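Local structure of aminopentol aminotransferase (Sphingopyxis macrogoltabida, 6HBS) at residues Glu250-Cys255 and Ser272-Asp277. The protein catalyses the pyridoxal-phosphate-dependent deamination of aminopentol (hydrolysed fumonisin B1) to its 2-keto form, with pyruvate as the preferred amino acceptor. Sequence-based numbering, arbitrary orientation.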
loop_
_atom_site.group_PDB
_atom_site.type_symbol
_atom_site.label_atom_id
_atom_site.label_comp_id
_atom_site.label_asym_id
_atom_site.label_seq_id
_atom_site.Cartn_x
_atom_site.Cartn_y
_atom_site.Cartn_z
ATOM N N GLU A 250 -2.209 -26.815 -8.061
ATOM C CA GLU A 250 -3.030 -25.663 -7.674
ATOM C C GLU A 250 -2.825 -25.339 -6.202
ATOM O O GLU A 250 -2.998 -26.177 -5.320
ATOM C CB GLU A 250 -4.510 -25.908 -7.957
ATOM C CG GLU A 250 -4.821 -26.011 -9.432
ATOM C CD GLU A 250 -6.292 -26.188 -9.767
ATOM O OE1 GLU A 250 -6.599 -26.443 -10.945
ATOM O OE2 GLU A 250 -7.129 -26.043 -8.862
ATOM N N PRO A 251 -2.482 -24.076 -5.873
ATOM C CA PRO A 251 -2.422 -23.666 -4.477
ATOM C C PRO A 251 -3.826 -23.463 -3.876
ATOM O O PRO A 251 -4.833 -23.487 -4.583
ATOM C CB PRO A 251 -1.644 -22.349 -4.560
ATOM C CG PRO A 251 -2.084 -21.781 -5.899
ATOM C CD PRO A 251 -2.183 -22.988 -6.809
ATOM N N ASP A 252 -3.856 -23.219 -2.573
ATOM C CA ASP A 252 -5.043 -22.776 -1.868
ATOM C C ASP A 252 -5.192 -21.251 -1.966
ATOM O O ASP A 252 -6.304 -20.775 -2.110
ATOM C CB ASP A 252 -4.983 -23.202 -0.414
ATOM C CG ASP A 252 -4.828 -24.715 -0.314
ATOM O OD1 ASP A 252 -5.600 -25.386 -0.980
ATOM O OD2 ASP A 252 -3.884 -25.177 0.327
ATOM N N LEU A 253 -4.086 -20.518 -1.821
ATOM C CA LEU A 253 -4.056 -19.051 -1.955
ATOM C C LEU A 253 -2.981 -18.707 -2.977
ATOM O O LEU A 253 -1.956 -19.354 -3.046
ATOM C CB LEU A 253 -3.691 -18.373 -0.628
ATOM C CG LEU A 253 -4.541 -18.674 0.608
ATOM C CD1 LEU A 253 -3.993 -17.958 1.817
ATOM C CD2 LEU A 253 -6.003 -18.295 0.409
ATOM N N SER A 254 -3.194 -17.635 -3.718
ATOM C CA SER A 254 -2.141 -17.054 -4.529
ATOM C C SER A 254 -2.180 -15.536 -4.337
ATOM O O SER A 254 -3.262 -14.941 -4.230
ATOM C CB SER A 254 -2.279 -17.450 -5.986
ATOM O OG SER A 254 -3.577 -17.160 -6.482
ATOM N N CYS A 255 -0.993 -14.942 -4.318
ATOM C CA CYS A 255 -0.771 -13.541 -4.133
ATOM C C CYS A 255 -0.325 -12.937 -5.466
ATOM O O CYS A 255 0.552 -13.502 -6.179
ATOM C CB CYS A 255 0.316 -13.294 -3.097
ATOM S SG CYS A 255 -0.027 -14.014 -1.468
ATOM N N SER A 272 -9.264 -20.192 -2.536
ATOM C CA SER A 272 -10.277 -21.198 -2.734
ATOM C C SER A 272 -11.313 -21.106 -1.605
ATOM O O SER A 272 -11.070 -20.521 -0.545
ATOM C CB SER A 272 -9.660 -22.576 -2.822
ATOM O OG SER A 272 -9.299 -23.010 -1.539
ATOM N N ASN A 273 -12.482 -21.694 -1.848
ATOM C CA ASN A 273 -13.586 -21.735 -0.887
ATOM C C ASN A 273 -13.146 -22.327 0.454
ATOM O O ASN A 273 -13.658 -21.954 1.472
ATOM C CB ASN A 273 -14.793 -22.454 -1.491
ATOM C CG ASN A 273 -15.605 -21.517 -2.359
ATOM O OD1 ASN A 273 -15.640 -20.315 -2.094
ATOM N ND2 ASN A 273 -16.219 -22.033 -3.410
ATOM N N LYS A 274 -12.153 -23.214 0.454
ATOM C CA LYS A 274 -11.674 -23.826 1.702
ATOM C C LYS A 274 -11.292 -22.732 2.716
ATOM O O LYS A 274 -11.517 -22.895 3.931
ATOM C CB LYS A 274 -10.503 -24.748 1.351
ATOM C CG LYS A 274 -9.622 -25.188 2.507
ATOM C CD LYS A 274 -8.870 -26.466 2.212
ATOM C CE LYS A 274 -7.527 -26.201 1.580
ATOM N NZ LYS A 274 -6.945 -27.419 0.957
ATOM N N ALA A 275 -10.714 -21.623 2.220
ATOM C CA ALA A 275 -10.138 -20.556 3.051
ATOM C C ALA A 275 -11.090 -19.371 3.267
ATOM O O ALA A 275 -10.676 -18.392 3.886
ATOM C CB ALA A 275 -8.868 -20.051 2.406
ATOM N N ARG A 276 -12.320 -19.447 2.757
ATOM C CA ARG A 276 -13.229 -18.304 2.695
ATOM C C ARG A 276 -13.599 -17.837 4.109
ATOM O O ARG A 276 -13.588 -16.617 4.388
ATOM C CB ARG A 276 -14.475 -18.647 1.872
ATOM C CG ARG A 276 -15.402 -17.460 1.635
ATOM C CD ARG A 276 -16.703 -17.836 0.952
ATOM N NE ARG A 276 -16.520 -18.183 -0.442
ATOM C CZ ARG A 276 -16.628 -17.328 -1.454
ATOM N NH1 ARG A 276 -16.917 -16.052 -1.210
ATOM N NH2 ARG A 276 -16.397 -17.747 -2.691
ATOM N N ASP A 277 -13.894 -18.779 5.020
ATOM C CA ASP A 277 -14.333 -18.395 6.372
ATOM C C ASP A 277 -13.235 -17.637 7.106
ATOM O O ASP A 277 -13.534 -16.677 7.809
ATOM C CB ASP A 277 -14.747 -19.580 7.255
ATOM C CG ASP A 277 -16.114 -20.138 6.909
ATOM O OD1 ASP A 277 -16.917 -19.415 6.294
ATOM O OD2 ASP A 277 -16.354 -21.307 7.244
HETATM O O HOH W 1 -7.863 -25.083 -1.999
#
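Asp-252 meets Ser-272 and Lys-274 beside the central seven-stranded mixed sheet of this class-III aminotransferase, the core of the fold-type I PLP domain, where strand 253-256 begins and its antiparallel neighbour 267-271 has just run out into a 3-10 turn. The backbone pairing of the two strands reaches this far: Ser-272 N donates to Asp-252 O over 3.0 Å, with a C=O...N angle of 168°. The carboxylate of Asp-252 makes the second link. Its OD1 receives Lys-274 NZ at 3.1 Å in a salt bridge that arrives from above the carboxylate plane, 55° out of it. The lysine gets there by a bend at chi3 (90°), which also lays its CE 3.6 Å from Asp-252 CG. A water closes the remaining distance to the serine, giving a hydrogen to Asp-252 OD1 at a short 2.5 Å and lying 2.6 Å from Ser-272 OG. On the other branch OD2 is tied to Arg-217 and to the backbone N of Leu-227, so two positive groups share this buried carboxylate and probably stabilise its charge. With the carboxylate gone, as in an alanine at this position, Lys-274 and Arg-217 would probably lose their shared anionic mate, and the bridging water its acceptor on this side. At Leu-253 the contact turns apolar, and helix 118-133 covers it: Ala-125 packs on the leucine and Leu-128 on Ala-275. Across the segments this part rests on one methyl pair, Leu-253 CD2 against Ala-275 CB at 3.9 Å.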